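Local coordinates for Lmo2445 protein (Listeria monocytogenes EGD-e, PDB 5HZL) that is of unknown function but, as a secreted internalin-like leucine-rich-repeat protein that binds calcium, may take part in contacts outside the bacterial cell, at residues A[26-38]-A[50-64]. Sequence-based numbering, arbitrary orientation.
Sequences VEAIAEAIAGELD and DLDTMTAIPLPSLGL. With CA (calcium ion), chain B; CA (calcium ion), chain H.
Asp50 O is gripped twice by Thr53, and the methyl CD2 of Leu37 packs beside this pair. Thr53 OG1 donates to Asp50 O at 2.7 Å, in the carbonyl plane and on a lone pair. Thr53 N binds the same oxygen. A chi1 of 67° tucks OG1 in against its own main chain, from where it reaches back to Asp50. Leu37 CD2 also meets Met54 CG at 4.0 Å.

Met54, a selenomethionine, turns its terminal methyl aside (chi3 71°). This CE touches Ile33 CD1 at 3.8 Å and also reaches Glu36 CB; the Ile33 and Met54 side chains run roughly perpendicular to each other. Glu36 lays its CG against Pro58 CG. Further along, Ala32 CB meets Leu59 CD2. Leu64 closes the other end, with CD2 on Ile29 CG1 at 3.7 Å and on Ala28 CB at 3.9 Å.

Helix 27-36 lies in the internalin N-terminal region, consistent with the helical cap of other internalins. It packs beside strand 56-58, an outermost strand of the parallel repeat sheet. Leu59 and Leu64 also touch Leu69 of helix 66-70. Glu27 and Glu31 bind one calcium ion; Gly35 O and Asp38 belong to the site of a second. None of these four residues touches segment 50-64. Between the two segments the join is apolar packing, while the polar grip on Asp50 O stays within segment 50-64.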
ATOM      1  N   VAL A  26      23.744 -14.068   1.878  1.00 35.98           N
ATOM      2  CA  VAL A  26      23.576 -12.654   2.149  1.00 35.84           C
ATOM      3  C   VAL A  26      23.936 -12.582   3.626  1.00 35.03           C
ATOM      4  O   VAL A  26      23.216 -13.159   4.457  1.00 33.97           O
ATOM      5  CB  VAL A  26      22.132 -12.173   1.913  1.00 36.11           C
ATOM      6  CG1 VAL A  26      21.957 -10.735   2.377  1.00 36.83           C
ATOM      7  CG2 VAL A  26      21.747 -12.311   0.449  1.00 37.53           C
ATOM      8  N   GLU A  27      25.043 -11.900   3.941  1.00 35.90           N
ATOM      9  CA  GLU A  27      25.546 -11.769   5.328  1.00 35.87           C
ATOM     10  C   GLU A  27      24.450 -11.632   6.406  1.00 35.94           C
ATOM     11  O   GLU A  27      24.301 -12.510   7.274  1.00 33.74           O
ATOM     12  CB  GLU A  27      26.538 -10.594   5.435  1.00 37.10           C
ATOM     13  CG  GLU A  27      27.131 -10.391   6.830  1.00 37.33           C
ATOM     14  CD  GLU A  27      28.086  -9.205   6.924  1.00 40.34           C
ATOM     15  OE1 GLU A  27      28.445  -8.588   5.887  1.00 40.30           O
ATOM     16  OE2 GLU A  27      28.481  -8.896   8.068  1.00 42.54           O
ATOM     17  N   ALA A  28      23.691 -10.537   6.309  1.00 37.60           N
ATOM     18  CA  ALA A  28      22.622 -10.211   7.248  1.00 37.87           C
ATOM     19  C   ALA A  28      21.604 -11.325   7.468  1.00 36.73           C
ATOM     20  O   ALA A  28      21.220 -11.593   8.607  1.00 37.23           O
ATOM     21  CB  ALA A  28      21.910  -8.960   6.782  1.00 39.61           C
ATOM     22  N   ILE A  29      21.174 -11.960   6.383  1.00 35.82           N
ATOM     23  CA  ILE A  29      20.181 -13.023   6.453  1.00 36.12           C
ATOM     24  C   ILE A  29      20.772 -14.269   7.100  1.00 36.67           C
ATOM     25  O   ILE A  29      20.141 -14.865   7.968  1.00 36.92           O
ATOM     26  CB  ILE A  29      19.548 -13.302   5.069  1.00 37.38           C
ATOM     27  CG1 ILE A  29      18.749 -12.056   4.626  1.00 38.92           C
ATOM     28  CG2 ILE A  29      18.641 -14.532   5.111  1.00 37.07           C
ATOM     29  CD1 ILE A  29      18.097 -12.126   3.259  1.00 39.88           C
ATOM     30  N   ALA A  30      21.985 -14.646   6.704  1.00 37.13           N
ATOM     31  CA  ALA A  30      22.639 -15.820   7.292  1.00 36.99           C
ATOM     32  C   ALA A  30      22.912 -15.645   8.793  1.00 36.99           C
ATOM     33  O   ALA A  30      22.824 -16.607   9.559  1.00 36.88           O
ATOM     34  CB  ALA A  30      23.920 -16.155   6.547  1.00 37.94           C
ATOM     35  N   GLU A  31      23.245 -14.426   9.207  1.00 38.20           N
ATOM     36  CA  GLU A  31      23.490 -14.141  10.638  1.00 39.31           C
ATOM     37  C   GLU A  31      22.190 -14.202  11.404  1.00 38.80           C
ATOM     38  O   GLU A  31      22.175 -14.642  12.537  1.00 39.32           O
ATOM     39  CB  GLU A  31      24.141 -12.790  10.843  1.00 41.51           C
ATOM     40  CG  GLU A  31      25.568 -12.732  10.350  1.00 44.04           C
ATOM     41  CD  GLU A  31      26.167 -11.346  10.469  1.00 48.83           C
ATOM     42  OE1 GLU A  31      25.442 -10.333  10.281  1.00 51.18           O
ATOM     43  OE2 GLU A  31      27.391 -11.254  10.736  1.00 51.85           O
ATOM     44  N   ALA A  32      21.105 -13.763  10.772  1.00 38.73           N
ATOM     45  CA  ALA A  32      19.789 -13.811  11.390  1.00 40.02           C
ATOM     46  C   ALA A  32      19.351 -15.272  11.572  1.00 41.04           C
ATOM     47  O   ALA A  32      18.866 -15.626  12.651  1.00 43.03           O
ATOM     48  CB  ALA A  32      18.774 -13.043  10.559  1.00 39.78           C
ATOM     49  N   ILE A  33      19.525 -16.111  10.535  1.00 39.73           N
ATOM     50  CA  ILE A  33      19.157 -17.528  10.626  1.00 40.55           C
ATOM     51  C   ILE A  33      20.029 -18.204  11.686  1.00 41.19           C
ATOM     52  O   ILE A  33      19.547 -19.030  12.484  1.00 43.23           O
ATOM     53  CB  ILE A  33      19.377 -18.311   9.317  1.00 41.25           C
ATOM     54  CG1 ILE A  33      18.640 -17.696   8.120  1.00 42.82           C
ATOM     55  CG2 ILE A  33      18.947 -19.764   9.492  1.00 42.22           C
ATOM     56  CD1 ILE A  33      17.144 -17.628   8.261  1.00 44.93           C
ATOM     57  N   ALA A  34      21.316 -17.868  11.680  1.00 39.33           N
ATOM     58  CA  ALA A  34      22.238 -18.439  12.656  1.00 39.85           C
ATOM     59  C   ALA A  34      21.790 -18.108  14.068  1.00 40.85           C
ATOM     60  O   ALA A  34      21.910 -18.944  14.956  1.00 42.59           O
ATOM     61  CB  ALA A  34      23.659 -17.945  12.425  1.00 39.91           C
ATOM     62  N   GLY A  35      21.271 -16.896  14.261  1.00 40.28           N
ATOM     63  CA  GLY A  35      20.798 -16.450  15.567  1.00 42.55           C
ATOM     64  C   GLY A  35      19.552 -17.175  16.037  1.00 44.46           C
ATOM     65  O   GLY A  35      19.441 -17.512  17.212  1.00 46.93           O
ATOM     66  N   GLU A  36      18.607 -17.404  15.129  1.00 44.55           N
ATOM     67  CA  GLU A  36      17.379 -18.130  15.487  1.00 48.28           C
ATOM     68  C   GLU A  36      17.617 -19.558  15.897  1.00 47.98           C
ATOM     69  O   GLU A  36      16.993 -20.024  16.843  1.00 49.86           O
ATOM     70  CB  GLU A  36      16.322 -18.083  14.367  1.00 49.19           C
ATOM     71  CG  GLU A  36      15.518 -16.796  14.391  1.00 52.52           C
ATOM     72  CD  GLU A  36      14.628 -16.683  15.638  1.00 56.93           C
ATOM     73  OE1 GLU A  36      14.771 -15.678  16.374  1.00 58.80           O
ATOM     74  OE2 GLU A  36      13.826 -17.616  15.901  1.00 58.71           O
ATOM     75  N   LEU A  37      18.512 -20.228  15.169  1.00 46.38           N
ATOM     76  CA  LEU A  37      18.888 -21.626  15.413  1.00 47.61           C
ATOM     77  C   LEU A  37      19.956 -21.752  16.479  1.00 49.12           C
ATOM     78  O   LEU A  37      20.374 -22.848  16.824  1.00 49.51           O
ATOM     79  CB  LEU A  37      19.406 -22.238  14.123  1.00 45.60           C
ATOM     80  CG  LEU A  37      18.389 -22.290  12.988  1.00 45.02           C
ATOM     81  CD1 LEU A  37      19.064 -22.646  11.672  1.00 42.91           C
ATOM     82  CD2 LEU A  37      17.285 -23.274  13.344  1.00 47.29           C
ATOM     83  N   ASP A  38      20.403 -20.605  16.959  1.00 51.17           N
ATOM     84  CA  ASP A  38      21.411 -20.496  17.985  1.00 56.38           C
ATOM     85  C   ASP A  38      22.753 -21.186  17.611  1.00 53.81           C
ATOM     86  O   ASP A  38      23.335 -21.930  18.403  1.00 55.17           O
ATOM     87  CB  ASP A  38      20.864 -20.969  19.336  1.00 63.80           C
ATOM     88  CG  ASP A  38      21.756 -20.539  20.505  1.00 70.63           C
ATOM     89  OD1 ASP A  38      22.108 -19.339  20.604  1.00 73.81           O
ATOM     90  OD2 ASP A  38      22.089 -21.398  21.343  1.00 76.73           O
ATOM     91  N   ASP A  50      16.413 -28.596  11.093  1.00 54.40           N
ATOM     92  CA  ASP A  50      16.701 -27.315  11.766  1.00 52.86           C
ATOM     93  C   ASP A  50      15.765 -26.230  11.209  1.00 51.18           C
ATOM     94  O   ASP A  50      15.173 -25.460  11.979  1.00 49.30           O
ATOM     95  CB  ASP A  50      18.174 -26.877  11.609  1.00 53.07           C
ATOM     96  CG  ASP A  50      19.154 -27.705  12.454  1.00 55.21           C
ATOM     97  OD1 ASP A  50      18.840 -28.011  13.625  1.00 58.76           O
ATOM     98  OD2 ASP A  50      20.274 -27.998  11.966  1.00 54.50           O
ATOM     99  N   LEU A  51      15.620 -26.166   9.884  1.00 50.24           N
ATOM    100  CA  LEU A  51      14.718 -25.168   9.291  1.00 49.43           C
ATOM    101  C   LEU A  51      13.262 -25.391   9.734  1.00 50.96           C
ATOM    102  O   LEU A  51      12.484 -24.429   9.842  1.00 52.21           O
ATOM    103  CB  LEU A  51      14.804 -25.133   7.761  1.00 49.18           C
ATOM    104  CG  LEU A  51      16.133 -24.748   7.110  1.00 48.35           C
ATOM    105  CD1 LEU A  51      15.954 -24.627   5.601  1.00 48.76           C
ATOM    106  CD2 LEU A  51      16.641 -23.436   7.678  1.00 47.30           C
ATOM    107  N   ASP A  52      12.897 -26.646  10.001  1.00 52.57           N
ATOM    108  CA  ASP A  52      11.532 -26.965  10.452  1.00 54.42           C
ATOM    109  C   ASP A  52      11.184 -26.479  11.881  1.00 53.09           C
ATOM    110  O   ASP A  52      10.000 -26.411  12.235  1.00 53.11           O
ATOM    111  CB  ASP A  52      11.224 -28.455  10.237  1.00 57.40           C
ATOM    112  CG  ASP A  52      11.102 -28.825   8.740  1.00 59.10           C
ATOM    113  OD1 ASP A  52      11.112 -27.904   7.876  1.00 58.37           O
ATOM    114  OD2 ASP A  52      10.970 -30.031   8.420  1.00 59.89           O
ATOM    115  N   THR A  53      12.202 -26.120  12.672  1.00 51.29           N
ATOM    116  CA  THR A  53      12.000 -25.614  14.037  1.00 50.40           C
ATOM    117  C   THR A  53      11.694 -24.112  14.049  1.00 48.53           C
ATOM    118  O   THR A  53      11.327 -23.563  15.081  1.00 47.33           O
ATOM    119  CB  THR A  53      13.217 -25.885  14.965  1.00 50.64           C
ATOM    120  OG1 THR A  53      14.368 -25.125  14.548  1.00 48.00           O
ATOM    121  CG2 THR A  53      13.547 -27.374  14.998  1.00 51.86           C
HETATM  122  N   MSE A  54      11.839 -23.450  12.907  1.00 48.89           N
HETATM  123  CA  MSE A  54      11.562 -22.017  12.818  1.00 48.67           C
HETATM  124  C   MSE A  54      10.103 -21.757  12.549  1.00 47.59           C
HETATM  125  O   MSE A  54       9.565 -22.127  11.498  1.00 48.35           O
HETATM  126  CB  MSE A  54      12.432 -21.397  11.739  1.00 50.46           C
HETATM  127  CG  MSE A  54      13.892 -21.422  12.196  1.00 52.88           C
HETATM  128 SE   MSE A  54      15.062 -20.747  10.764  1.00 58.11          SE
HETATM  129  CE  MSE A  54      14.597 -18.825  10.782  1.00 56.79           C
ATOM    130  N   THR A  55       9.455 -21.144  13.533  1.00 46.95           N
ATOM    131  CA  THR A  55       8.044 -20.753  13.469  1.00 46.99           C
ATOM    132  C   THR A  55       7.889 -19.316  12.973  1.00 44.79           C
ATOM    133  O   THR A  55       6.786 -18.881  12.674  1.00 44.41           O
ATOM    134  CB  THR A  55       7.372 -20.803  14.862  1.00 47.70           C
ATOM    135  OG1 THR A  55       8.084 -19.960  15.773  1.00 46.39           O
ATOM    136  CG2 THR A  55       7.354 -22.212  15.414  1.00 50.37           C
ATOM    137  N   ALA A  56       9.002 -18.593  12.905  1.00 44.36           N
ATOM    138  CA  ALA A  56       9.022 -17.205  12.473  1.00 44.49           C
ATOM    139  C   ALA A  56      10.341 -16.863  11.778  1.00 43.83           C
ATOM    140  O   ALA A  56      11.369 -17.510  12.017  1.00 44.21           O
ATOM    141  CB  ALA A  56       8.812 -16.295  13.676  1.00 43.80           C
ATOM    142  N   ILE A  57      10.290 -15.855  10.910  1.00 43.82           N
ATOM    143  CA  ILE A  57      11.469 -15.378  10.178  1.00 44.49           C
ATOM    144  C   ILE A  57      11.727 -13.943  10.656  1.00 43.17           C
ATOM    145  O   ILE A  57      11.128 -13.007  10.143  1.00 42.80           O
ATOM    146  CB  ILE A  57      11.283 -15.403   8.641  1.00 44.81           C
ATOM    147  CG1 ILE A  57      10.786 -16.772   8.143  1.00 45.53           C
ATOM    148  CG2 ILE A  57      12.584 -15.004   7.955  1.00 44.81           C
ATOM    149  CD1 ILE A  57      11.723 -17.922   8.395  1.00 46.51           C
ATOM    150  N   PRO A  58      12.604 -13.769  11.658  1.00 43.27           N
ATOM    151  CA  PRO A  58      12.889 -12.438  12.173  1.00 42.10           C
ATOM    152  C   PRO A  58      14.003 -11.729  11.426  1.00 39.65           C
ATOM    153  O   PRO A  58      15.174 -11.913  11.737  1.00 38.93           O
ATOM    154  CB  PRO A  58      13.292 -12.713  13.622  1.00 43.26           C
ATOM    155  CG  PRO A  58      13.951 -14.039  13.562  1.00 43.76           C
ATOM    156  CD  PRO A  58      13.298 -14.808  12.445  1.00 44.01           C
ATOM    157  N   LEU A  59      13.608 -10.897  10.467  1.00 38.36           N
ATOM    158  CA  LEU A  59      14.528 -10.110   9.661  1.00 36.22           C
ATOM    159  C   LEU A  59      14.243  -8.608   9.705  1.00 36.25           C
ATOM    160  O   LEU A  59      14.427  -7.930   8.694  1.00 36.48           O
ATOM    161  CB  LEU A  59      14.442 -10.585   8.221  1.00 35.88           C
ATOM    162  CG  LEU A  59      14.849 -12.024   7.958  1.00 35.67           C
ATOM    163  CD1 LEU A  59      14.649 -12.328   6.489  1.00 35.97           C
ATOM    164  CD2 LEU A  59      16.295 -12.245   8.349  1.00 36.12           C
ATOM    165  N   PRO A  60      13.796  -8.066  10.866  1.00 36.07           N
ATOM    166  CA  PRO A  60      13.543  -6.632  10.816  1.00 36.39           C
ATOM    167  C   PRO A  60      14.781  -5.783  10.941  1.00 37.13           C
ATOM    168  O   PRO A  60      15.756  -6.198  11.535  1.00 36.39           O
ATOM    169  CB  PRO A  60      12.679  -6.387  12.052  1.00 36.38           C
ATOM    170  CG  PRO A  60      13.147  -7.408  13.001  1.00 36.45           C
ATOM    171  CD  PRO A  60      13.398  -8.630  12.168  1.00 34.95           C
ATOM    172  N   SER A  61      14.696  -4.595  10.362  1.00 39.82           N
ATOM    173  CA  SER A  61      15.718  -3.565  10.426  1.00 40.95           C
ATOM    174  C   SER A  61      17.121  -4.044  10.154  1.00 39.38           C
ATOM    175  O   SER A  61      17.985  -3.901  11.000  1.00 40.33           O
ATOM    176  CB  SER A  61      15.616  -2.878  11.808  1.00 43.17           C
ATOM    177  OG  SER A  61      16.411  -1.708  11.897  1.00 46.50           O
ATOM    178  N   LEU A  62      17.332  -4.602   8.961  1.00 39.19           N
ATOM    179  CA  LEU A  62      18.663  -5.113   8.520  1.00 38.61           C
ATOM    180  C   LEU A  62      19.116  -4.549   7.162  1.00 38.36           C
ATOM    181  O   LEU A  62      20.030  -5.080   6.540  1.00 38.48           O
ATOM    182  CB  LEU A  62      18.662  -6.651   8.448  1.00 36.93           C
ATOM    183  CG  LEU A  62      18.384  -7.427   9.736  1.00 35.59           C
ATOM    184  CD1 LEU A  62      18.167  -8.905   9.439  1.00 34.88           C
ATOM    185  CD2 LEU A  62      19.488  -7.219  10.753  1.00 34.76           C
ATOM    186  N   GLY A  63      18.483  -3.482   6.697  1.00 38.05           N
ATOM    187  CA  GLY A  63      18.875  -2.897   5.423  1.00 39.64           C
ATOM    188  C   GLY A  63      18.684  -3.765   4.191  1.00 39.87           C
ATOM    189  O   GLY A  63      19.261  -3.472   3.142  1.00 40.89           O
ATOM    190  N   LEU A  64      17.846  -4.797   4.310  1.00 38.41           N
ATOM    191  CA  LEU A  64      17.599  -5.731   3.218  1.00 38.26           C
ATOM    192  C   LEU A  64      16.750  -5.176   2.059  1.00 38.74           C
ATOM    193  O   LEU A  64      15.792  -4.443   2.270  1.00 38.48           O
ATOM    194  CB  LEU A  64      16.902  -6.986   3.759  1.00 37.25           C
ATOM    195  CG  LEU A  64      17.572  -7.777   4.882  1.00 35.78           C
ATOM    196  CD1 LEU A  64      16.662  -8.886   5.374  1.00 34.99           C
ATOM    197  CD2 LEU A  64      18.883  -8.359   4.422  1.00 36.19           C
TER
HETATM  198 CA    CA B 401      27.577  -8.856  10.489  1.00 44.92          CA
HETATM  199 CA    CA H 407      20.730 -16.880  19.644  1.00 84.96          CA